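Local coordinates for periplasmic binding protein (Pseudomonas aeruginosa, PDB 2R79), which binds heme in the periplasm and probably delivers it to a membrane transporter for uptake into the cell, at residues 84-88 against 103-107; 146-152 against 199-205; 156-162 against 177-183. All blocks are in the same frame, centred on the assembly; numbering follows the deposited sequence.

Contact 1. Residues 84-88 against 103-107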
# COMPACT_ATOMS: atom_id res chain seq x y z
N ARG A 84 -39.50 8.27 17.12
CA ARG A 84 -40.27 7.31 16.33
C ARG A 84 -39.43 6.05 16.12
O ARG A 84 -38.44 6.07 15.38
CB ARG A 84 -40.64 7.93 14.98
CG ARG A 84 -41.36 6.98 14.05
CD ARG A 84 -41.60 7.64 12.71
NE ARG A 84 -42.19 6.71 11.75
CZ ARG A 84 -42.51 7.04 10.50
NH1 ARG A 84 -42.29 8.27 10.06
NH2 ARG A 84 -43.04 6.13 9.69
N VAL A 85 -39.82 4.96 16.76
CA VAL A 85 -39.10 3.70 16.65
C VAL A 85 -39.82 2.68 15.77
O VAL A 85 -40.93 2.26 16.08
CB VAL A 85 -38.87 3.06 18.04
CG1 VAL A 85 -38.23 1.70 17.90
CG2 VAL A 85 -38.00 3.97 18.88
N GLU A 86 -39.17 2.30 14.67
CA GLU A 86 -39.73 1.33 13.74
C GLU A 86 -38.98 0.01 13.86
O GLU A 86 -37.76 -0.01 14.01
CB GLU A 86 -39.63 1.83 12.31
CG GLU A 86 -40.43 3.08 12.00
CD GLU A 86 -41.92 2.87 12.13
OE1 GLU A 86 -42.42 1.83 11.65
OE2 GLU A 86 -42.59 3.75 12.72
N THR A 87 -39.71 -1.10 13.77
CA THR A 87 -39.08 -2.40 13.85
C THR A 87 -39.34 -3.19 12.59
O THR A 87 -40.47 -3.55 12.29
CB THR A 87 -39.60 -3.21 15.05
OG1 THR A 87 -39.29 -2.51 16.27
CG2 THR A 87 -38.96 -4.59 15.09
N LEU A 88 -38.28 -3.45 11.83
CA LEU A 88 -38.40 -4.22 10.61
C LEU A 88 -38.10 -5.67 10.95
O LEU A 88 -37.84 -5.99 12.11
CB LEU A 88 -37.44 -3.70 9.53
CG LEU A 88 -37.96 -2.45 8.82
CD1 LEU A 88 -38.07 -1.30 9.80
CD2 LEU A 88 -37.03 -2.08 7.69
N LYS A 103 -41.54 -0.85 3.30
CA LYS A 103 -41.57 0.20 4.31
C LYS A 103 -40.49 1.26 4.09
O LYS A 103 -40.78 2.45 4.06
CB LYS A 103 -41.41 -0.40 5.71
CG LYS A 103 -42.51 -1.37 6.08
CD LYS A 103 -42.34 -1.89 7.50
CE LYS A 103 -43.45 -2.86 7.85
NZ LYS A 103 -43.38 -3.29 9.27
N LEU A 104 -39.24 0.82 3.93
CA LEU A 104 -38.14 1.76 3.71
C LEU A 104 -38.45 2.65 2.52
O LEU A 104 -38.22 3.86 2.57
CB LEU A 104 -36.83 1.01 3.46
CG LEU A 104 -36.28 0.20 4.63
CD1 LEU A 104 -34.97 -0.46 4.22
CD2 LEU A 104 -36.07 1.11 5.83
N GLY A 105 -38.97 2.05 1.46
CA GLY A 105 -39.31 2.82 0.28
C GLY A 105 -40.29 3.92 0.61
O GLY A 105 -40.11 5.06 0.19
N ASP A 106 -41.32 3.59 1.38
CA ASP A 106 -42.34 4.57 1.75
C ASP A 106 -41.81 5.68 2.65
O ASP A 106 -42.05 6.85 2.37
CB ASP A 106 -43.53 3.89 2.42
CG ASP A 106 -44.37 3.06 1.45
OD1 ASP A 106 -44.32 3.33 0.23
OD2 ASP A 106 -45.09 2.15 1.91
N TRP A 107 -41.11 5.33 3.72
CA TRP A 107 -40.59 6.36 4.61
C TRP A 107 -39.52 7.22 3.94
O TRP A 107 -39.21 8.31 4.42
CB TRP A 107 -40.01 5.74 5.89
CG TRP A 107 -40.95 4.83 6.63
CD1 TRP A 107 -42.30 4.97 6.74
CD2 TRP A 107 -40.60 3.65 7.36
NE1 TRP A 107 -42.82 3.94 7.49
CE2 TRP A 107 -41.80 3.12 7.88
CE3 TRP A 107 -39.39 2.98 7.61
CZ2 TRP A 107 -41.82 1.94 8.65
CZ3 TRP A 107 -39.42 1.82 8.39
CH2 TRP A 107 -40.63 1.31 8.89
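The indole of W107 is overlapped on one face by the side chains of R84 and E86. R84 lies over the five-membered ring. Its CZ sits 4.5 Å from that ring's centroid and 20° off the normal, a cation-pi contact. The guanidinium does not lie flat on the indole, since the two planes are 73° apart. R84 NH2 is 3.1 Å from W107 NE1, but both are donors and no hydrogen bond forms. E86 covers the six-membered ring. Its CG makes a CH-pi contact 3.9 Å from the centroid of that ring. The chain of E86 bends at chi2 (-64°), which turns the carboxylate back toward R84. R84 NE then gives E86 OE2 a nearly straight hydrogen bond of 3.1 Å, part of a salt bridge. The carboxylate oxygen lies in the guanidinium plane, but NE meets it from above the carboxylate plane. This bond ties together the two groups that cover the indole, and the carboxylate would partly offset the arginine charge.

L88 approaches differently. Its CD1 meets the ring edge in plane, 3.7 Å from W107 CZ3. Its other branch turns to L104, with CD2 of L88 3.8 Å from CD2 of L104. The opposite face of the indole lies against its own helix, near the carbonyl of K103.

Strand 85-87 is an outermost strand of the four-stranded parallel sheet within this chain, hydrogen-bonded to strand 62-65. Helix 94-108 packs on that sheet, where W107 also touches I62 and W5, and L104 touches W5.

Contact 2. Residues 146-152 against 199-205; sequences LVIGNAG and VIADRSL. With HEM (protoporphyrin IX containing Fe), chain D.
Part of the heme pocket is built here at the C-terminal ends of two neighbouring parallel strands, 143-150 and 197-202. The heme-binding residue R203 follows the second strand directly. Its guanidinium lies between two flat groups. Heme NA is over the centre of one face, and the side-chain amide of N150 is stacked on the other, with planes 17° apart. At the guanidinium edge, R203 NH1 and NH2 both donate to heme O2A, at 3.0 and 3.1 Å. The chain reaches this propionate through a bend at chi3 (41°), with CG and CD also resting on the porphyrin. Two hydrogen bonds at the edge and stacking on both faces hold the same group. I148 adds an apolar contact, its CG2 4.0 Å from heme CAC. I148 CD1 also packs on A201 CB at 3.5 Å.

The strands pair in regular parallel fashion. V147 N donates to V199 O and V147 O accepts from A201 N. G149 N donates to A201 O and G149 O accepts from R203 N. The last of these, R203 N to G149 O at 3.0 Å, sets the backbone from which the arginine reaches out.

At the end of its strand, D202 gathers the two loops that follow with its buried carboxylate. OD1 accepts from A151 N at 2.9 Å, and also from S204 N and L205 N in an Asx turn and Asx motif. OD2 takes G152 N at 2.7 Å. The bonds to A151 N and G152 N use the syn lone pairs of OD1 and OD2. The carboxylate is held by four N-H groups, which would probably stabilise its negative charge.

Q40 and P42 of a second subunit pack against A151 and N150. Ligand-binding loops at the C-terminal ends of parallel strands are typical of alpha/beta periplasmic binding proteins.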
# COMPACT_ATOMS: atom_id res chain seq x y z
N LEU A 146 -21.73 -23.65 8.95
CA LEU A 146 -21.48 -22.20 9.04
C LEU A 146 -21.40 -21.91 10.54
O LEU A 146 -22.34 -22.21 11.28
CB LEU A 146 -22.65 -21.43 8.41
CG LEU A 146 -22.76 -19.90 8.29
CD1 LEU A 146 -22.20 -19.20 9.49
CD2 LEU A 146 -22.07 -19.44 7.04
N VAL A 147 -20.30 -21.33 10.99
CA VAL A 147 -20.15 -21.03 12.41
C VAL A 147 -19.86 -19.56 12.66
O VAL A 147 -19.15 -18.92 11.89
CB VAL A 147 -19.02 -21.86 13.05
CG1 VAL A 147 -19.32 -23.35 12.91
CG2 VAL A 147 -17.69 -21.52 12.41
N ILE A 148 -20.43 -19.04 13.74
CA ILE A 148 -20.18 -17.66 14.12
C ILE A 148 -19.18 -17.71 15.26
O ILE A 148 -19.41 -18.38 16.27
CB ILE A 148 -21.44 -16.95 14.63
CG1 ILE A 148 -22.55 -17.02 13.58
CG2 ILE A 148 -21.11 -15.50 14.94
CD1 ILE A 148 -22.16 -16.46 12.22
N GLY A 149 -18.07 -17.00 15.10
CA GLY A 149 -17.05 -17.01 16.13
C GLY A 149 -16.73 -15.66 16.73
O GLY A 149 -17.12 -14.62 16.20
N ASN A 150 -16.02 -15.69 17.85
CA ASN A 150 -15.59 -14.51 18.58
C ASN A 150 -14.11 -14.73 18.83
O ASN A 150 -13.72 -15.33 19.83
CB ASN A 150 -16.32 -14.40 19.92
CG ASN A 150 -16.11 -13.06 20.60
OD1 ASN A 150 -16.52 -12.86 21.75
ND2 ASN A 150 -15.47 -12.14 19.90
N ALA A 151 -13.28 -14.25 17.91
CA ALA A 151 -11.85 -14.45 18.02
C ALA A 151 -11.63 -15.96 18.09
O ALA A 151 -10.82 -16.46 18.87
CB ALA A 151 -11.32 -13.77 19.28
N GLY A 152 -12.39 -16.68 17.27
CA GLY A 152 -12.28 -18.13 17.20
C GLY A 152 -12.92 -18.92 18.32
O GLY A 152 -12.92 -20.14 18.29
N VAL A 199 -17.69 -22.63 6.93
CA VAL A 199 -17.74 -21.19 6.73
C VAL A 199 -17.67 -20.52 8.11
O VAL A 199 -18.46 -20.81 8.99
CB VAL A 199 -19.04 -20.76 6.00
CG1 VAL A 199 -19.13 -19.23 5.94
CG2 VAL A 199 -19.05 -21.34 4.59
N ILE A 200 -16.69 -19.63 8.28
CA ILE A 200 -16.48 -18.95 9.55
C ILE A 200 -16.77 -17.46 9.46
O ILE A 200 -16.21 -16.76 8.62
CB ILE A 200 -15.01 -19.08 10.00
CG1 ILE A 200 -14.59 -20.55 9.95
CG2 ILE A 200 -14.84 -18.50 11.39
CD1 ILE A 200 -13.21 -20.75 9.34
N ALA A 201 -17.65 -16.99 10.33
CA ALA A 201 -17.99 -15.59 10.39
C ALA A 201 -17.49 -15.18 11.77
O ALA A 201 -18.12 -15.48 12.78
CB ALA A 201 -19.48 -15.39 10.28
N ASP A 202 -16.34 -14.52 11.81
CA ASP A 202 -15.77 -14.10 13.07
C ASP A 202 -15.99 -12.61 13.31
O ASP A 202 -15.76 -11.79 12.43
CB ASP A 202 -14.28 -14.44 13.10
CG ASP A 202 -13.72 -14.45 14.50
OD1 ASP A 202 -13.73 -13.38 15.16
OD2 ASP A 202 -13.28 -15.52 14.96
N ARG A 203 -16.43 -12.27 14.51
CA ARG A 203 -16.69 -10.89 14.88
C ARG A 203 -15.41 -10.05 15.02
O ARG A 203 -15.42 -8.86 14.73
CB ARG A 203 -17.44 -10.85 16.21
CG ARG A 203 -18.86 -11.39 16.16
CD ARG A 203 -19.34 -11.75 17.55
NE ARG A 203 -18.93 -10.75 18.54
CZ ARG A 203 -19.13 -10.86 19.85
NH1 ARG A 203 -19.74 -11.93 20.35
NH2 ARG A 203 -18.72 -9.90 20.66
N SER A 204 -14.32 -10.68 15.46
CA SER A 204 -13.07 -9.97 15.68
C SER A 204 -11.91 -10.25 14.72
O SER A 204 -11.08 -9.38 14.49
CB SER A 204 -12.56 -10.26 17.10
OG SER A 204 -13.62 -10.22 18.03
N LEU A 205 -11.85 -11.46 14.17
CA LEU A 205 -10.76 -11.84 13.28
C LEU A 205 -11.15 -12.01 11.81
O LEU A 205 -12.31 -12.21 11.48
CB LEU A 205 -10.13 -13.13 13.80
CG LEU A 205 -9.62 -13.13 15.24
CD1 LEU A 205 -9.35 -14.55 15.68
CD2 LEU A 205 -8.35 -12.29 15.33
CHA HEM D . -23.01 -10.13 21.64
CHB HEM D . -20.53 -7.36 18.41
CHC HEM D . -22.26 -10.08 14.78
CHD HEM D . -24.79 -12.79 17.94
C1A HEM D . -22.17 -9.12 21.09
C2A HEM D . -21.39 -8.14 21.83
C3A HEM D . -20.74 -7.36 20.92
C4A HEM D . -21.07 -7.87 19.61
CMA HEM D . -19.86 -6.14 21.21
CAA HEM D . -21.27 -7.98 23.35
CBA HEM D . -20.19 -8.85 23.98
CGA HEM D . -20.54 -10.33 23.97
O1A HEM D . -21.49 -10.72 24.68
O2A HEM D . -19.87 -11.10 23.24
C1B HEM D . -20.85 -7.80 17.12
C2B HEM D . -20.28 -7.28 15.89
C3B HEM D . -20.75 -8.05 14.86
C4B HEM D . -21.63 -9.04 15.47
CMB HEM D . -19.37 -6.04 15.76
CAB HEM D . -20.51 -7.91 13.49
CBB HEM D . -19.29 -7.68 12.95
C1C HEM D . -23.11 -11.05 15.33
C2C HEM D . -23.71 -12.13 14.59
C3C HEM D . -24.37 -12.93 15.46
C4C HEM D . -24.26 -12.27 16.75
CMC HEM D . -23.64 -12.35 13.08
CAC HEM D . -24.86 -14.21 15.19
CBC HEM D . -26.16 -14.49 14.97
C1D HEM D . -24.55 -12.27 19.22
C2D HEM D . -25.05 -12.89 20.42
C3D HEM D . -24.60 -12.15 21.45
C4D HEM D . -23.75 -11.09 20.90
CMD HEM D . -25.94 -14.13 20.52
CAD HEM D . -25.07 -12.38 22.89
CBD HEM D . -25.93 -11.28 23.51
CGD HEM D . -27.29 -11.10 22.84
O1D HEM D . -28.07 -10.24 23.32
O2D HEM D . -27.59 -11.81 21.85
NA HEM D . -21.98 -8.92 19.71
NB HEM D . -21.73 -8.85 16.86
NC HEM D . -23.46 -11.12 16.67
ND HEM D . -23.76 -11.16 19.50
FE HEM D . -22.88 -9.90 18.19

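Contact 3. Residues 156-162 against 177-183. With HEM (protoporphyrin IX containing Fe), chain D; SO4 (sulfate ion), chain B.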
# COMPACT_ATOMS: atom_id res chain seq x y z
N LEU A 156 -20.92 -20.51 17.60
CA LEU A 156 -22.35 -20.70 17.46
C LEU A 156 -22.55 -21.30 16.06
O LEU A 156 -22.04 -20.78 15.07
CB LEU A 156 -23.10 -19.36 17.56
CG LEU A 156 -23.27 -18.69 18.93
CD1 LEU A 156 -24.07 -17.41 18.76
CD2 LEU A 156 -24.00 -19.64 19.90
N VAL A 157 -23.25 -22.43 15.99
CA VAL A 157 -23.49 -23.07 14.71
C VAL A 157 -24.82 -22.63 14.15
O VAL A 157 -25.83 -22.62 14.86
CB VAL A 157 -23.50 -24.61 14.85
CG1 VAL A 157 -23.79 -25.25 13.50
CG2 VAL A 157 -22.17 -25.09 15.39
N ALA A 158 -24.84 -22.26 12.87
CA ALA A 158 -26.06 -21.81 12.22
C ALA A 158 -26.96 -22.99 11.86
O ALA A 158 -26.66 -23.79 10.98
CB ALA A 158 -25.74 -21.02 10.95
N GLY A 159 -28.08 -23.08 12.57
CA GLY A 159 -29.02 -24.15 12.31
C GLY A 159 -30.09 -23.65 11.36
O GLY A 159 -29.92 -22.62 10.71
N ARG A 160 -31.19 -24.38 11.32
CA ARG A 160 -32.31 -24.04 10.46
C ARG A 160 -32.95 -22.71 10.85
O ARG A 160 -32.98 -22.34 12.01
CB ARG A 160 -33.36 -25.15 10.54
CG ARG A 160 -32.86 -26.55 10.15
CD ARG A 160 -33.94 -27.29 9.38
NE ARG A 160 -35.27 -26.96 9.91
CZ ARG A 160 -36.41 -27.08 9.25
NH1 ARG A 160 -36.41 -27.54 8.00
NH2 ARG A 160 -37.55 -26.73 9.82
N ASN A 161 -33.45 -22.00 9.84
CA ASN A 161 -34.10 -20.71 10.05
C ASN A 161 -33.20 -19.58 10.55
O ASN A 161 -33.59 -18.79 11.41
CB ASN A 161 -35.31 -20.89 10.97
CG ASN A 161 -36.43 -21.67 10.31
OD1 ASN A 161 -36.90 -21.31 9.23
ND2 ASN A 161 -36.85 -22.76 10.94
N THR A 162 -31.99 -19.51 10.00
CA THR A 162 -31.04 -18.47 10.36
C THR A 162 -30.51 -17.91 9.05
O THR A 162 -30.63 -18.55 8.01
CB THR A 162 -29.83 -19.01 11.16
OG1 THR A 162 -29.15 -20.02 10.39
CG2 THR A 162 -30.28 -19.60 12.49
N ALA A 177 -26.14 -29.03 9.99
CA ALA A 177 -26.75 -28.83 11.30
C ALA A 177 -28.25 -29.02 11.20
O ALA A 177 -28.87 -28.47 10.30
CB ALA A 177 -26.43 -27.43 11.81
N THR A 178 -28.84 -29.78 12.11
CA THR A 178 -30.27 -30.02 12.07
C THR A 178 -31.04 -29.27 13.15
O THR A 178 -32.26 -29.30 13.17
CB THR A 178 -30.61 -31.53 12.16
OG1 THR A 178 -30.18 -32.06 13.43
CG2 THR A 178 -29.91 -32.29 11.03
N HIS A 179 -30.33 -28.61 14.06
CA HIS A 179 -31.01 -27.86 15.11
C HIS A 179 -31.61 -26.56 14.55
O HIS A 179 -31.40 -26.22 13.39
CB HIS A 179 -30.05 -27.50 16.24
CG HIS A 179 -28.91 -26.63 15.81
ND1 HIS A 179 -27.73 -27.13 15.31
CD2 HIS A 179 -28.78 -25.28 15.79
CE1 HIS A 179 -26.92 -26.13 15.01
NE2 HIS A 179 -27.53 -25.00 15.29
N GLU A 180 -32.33 -25.85 15.41
CA GLU A 180 -32.98 -24.60 15.07
C GLU A 180 -32.20 -23.43 15.67
O GLU A 180 -31.75 -23.50 16.81
CB GLU A 180 -34.39 -24.59 15.67
CG GLU A 180 -35.47 -24.05 14.76
CD GLU A 180 -35.64 -24.87 13.51
OE1 GLU A 180 -35.76 -26.12 13.61
OE2 GLU A 180 -35.65 -24.28 12.41
N GLY A 181 -32.03 -22.37 14.89
CA GLY A 181 -31.32 -21.18 15.35
C GLY A 181 -29.81 -21.32 15.48
O GLY A 181 -29.21 -22.25 14.94
N TYR A 182 -29.20 -20.38 16.19
CA TYR A 182 -27.76 -20.41 16.42
C TYR A 182 -27.53 -21.04 17.78
O TYR A 182 -28.01 -20.52 18.79
CB TYR A 182 -27.16 -19.00 16.41
CG TYR A 182 -27.09 -18.36 15.05
CD1 TYR A 182 -28.07 -17.46 14.63
CD2 TYR A 182 -26.04 -18.66 14.18
CE1 TYR A 182 -28.01 -16.86 13.35
CE2 TYR A 182 -25.97 -18.07 12.90
CZ TYR A 182 -26.95 -17.18 12.50
OH TYR A 182 -26.87 -16.63 11.25
N LYS A 183 -26.80 -22.14 17.82
CA LYS A 183 -26.55 -22.80 19.08
C LYS A 183 -25.14 -23.34 19.20
O LYS A 183 -24.50 -23.66 18.20
CB LYS A 183 -27.55 -23.94 19.28
CG LYS A 183 -28.99 -23.47 19.35
CD LYS A 183 -29.79 -24.29 20.35
CE LYS A 183 -31.13 -23.64 20.67
NZ LYS A 183 -31.81 -24.33 21.81
CHA HEM D . -23.01 -10.13 21.64
CHB HEM D . -20.53 -7.36 18.41
CHC HEM D . -22.26 -10.08 14.78
CHD HEM D . -24.79 -12.79 17.94
C1A HEM D . -22.17 -9.12 21.09
C2A HEM D . -21.39 -8.14 21.83
C3A HEM D . -20.74 -7.36 20.92
C4A HEM D . -21.07 -7.87 19.61
CMA HEM D . -19.86 -6.14 21.21
CAA HEM D . -21.27 -7.98 23.35
CBA HEM D . -20.19 -8.85 23.98
CGA HEM D . -20.54 -10.33 23.97
O1A HEM D . -21.49 -10.72 24.68
O2A HEM D . -19.87 -11.10 23.24
C1B HEM D . -20.85 -7.80 17.12
C2B HEM D . -20.28 -7.28 15.89
C3B HEM D . -20.75 -8.05 14.86
C4B HEM D . -21.63 -9.04 15.47
CMB HEM D . -19.37 -6.04 15.76
CAB HEM D . -20.51 -7.91 13.49
CBB HEM D . -19.29 -7.68 12.95
C1C HEM D . -23.11 -11.05 15.33
C2C HEM D . -23.71 -12.13 14.59
C3C HEM D . -24.37 -12.93 15.46
C4C HEM D . -24.26 -12.27 16.75
CMC HEM D . -23.64 -12.35 13.08
CAC HEM D . -24.86 -14.21 15.19
CBC HEM D . -26.16 -14.49 14.97
C1D HEM D . -24.55 -12.27 19.22
C2D HEM D . -25.05 -12.89 20.42
C3D HEM D . -24.60 -12.15 21.45
C4D HEM D . -23.75 -11.09 20.90
CMD HEM D . -25.94 -14.13 20.52
CAD HEM D . -25.07 -12.38 22.89
CBD HEM D . -25.93 -11.28 23.51
CGD HEM D . -27.29 -11.10 22.84
O1D HEM D . -28.07 -10.24 23.32
O2D HEM D . -27.59 -11.81 21.85
NA HEM D . -21.98 -8.92 19.71
NB HEM D . -21.73 -8.85 16.86
NC HEM D . -23.46 -11.12 16.67
ND HEM D . -23.76 -11.16 19.50
FE HEM D . -22.88 -9.90 18.19
S SO4 B . -32.95 -27.28 19.11
O1 SO4 B . -32.01 -28.38 18.77
O2 SO4 B . -33.85 -27.20 20.30
O3 SO4 B . -32.53 -25.97 18.46
O4 SO4 B . -31.94 -26.89 20.15
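An imidazole takes part in the backbone pairing: H179 NE2 donates to V157 O at 3.0 Å, although that carbonyl already accepts K183 N. The two donors reach the oxygen from opposite faces of the carbonyl plane. H179 CG lies between the backbone N and the carbonyl carbon (chi1 62°), folding the ring back over G159. There G159 CA makes a CH-pi contact, 3.8 Å from the ring centroid. V157 N completes its antiparallel pair through K183 O at 2.8 Å. Farther along, R160 and E180 form a further single bridge, through R160 N to H179 O and G181 N to R160 O.

Y182 is covered on both sides. T162 CG2 lies over one face, 4.0 Å from the ring centroid. The heme vinyl carbon CBC lies over the opposite face, 3.4 Å from Y182 CE1. A158 CB touches Y182 CE2. T162 OG1 bonds G159 O and caps the following helix at D165 N.

A sulfate bound by E180 N and K183 NZ probably reflects the crystallisation conditions. The chemistry implies a tyrosine ring held against the heme vinyl group by T162 and by the bond of Y182 OH to G164 N.

How the contacts relate
Along the chain, contact 1 closes before the other two open, and contact 3 is nested inside the loop closed by contact 2. Contact 1 joins the edge of the four-stranded parallel sheet to helix 94-108, away from the annotated sites. Its centre is about 30 Å from that of contact 2 and 28 Å from that of contact 3. Contacts 2 and 3 belong to the mixed sheet, with centres about 15 Å apart. Strands 143-150 and 155-158 are neighbours in it, and I148 also packs on Y182. Both contacts touch the heme, so the sheet and the loop after strand 197-202 bring I148, Y182 and R203 to the same pocket.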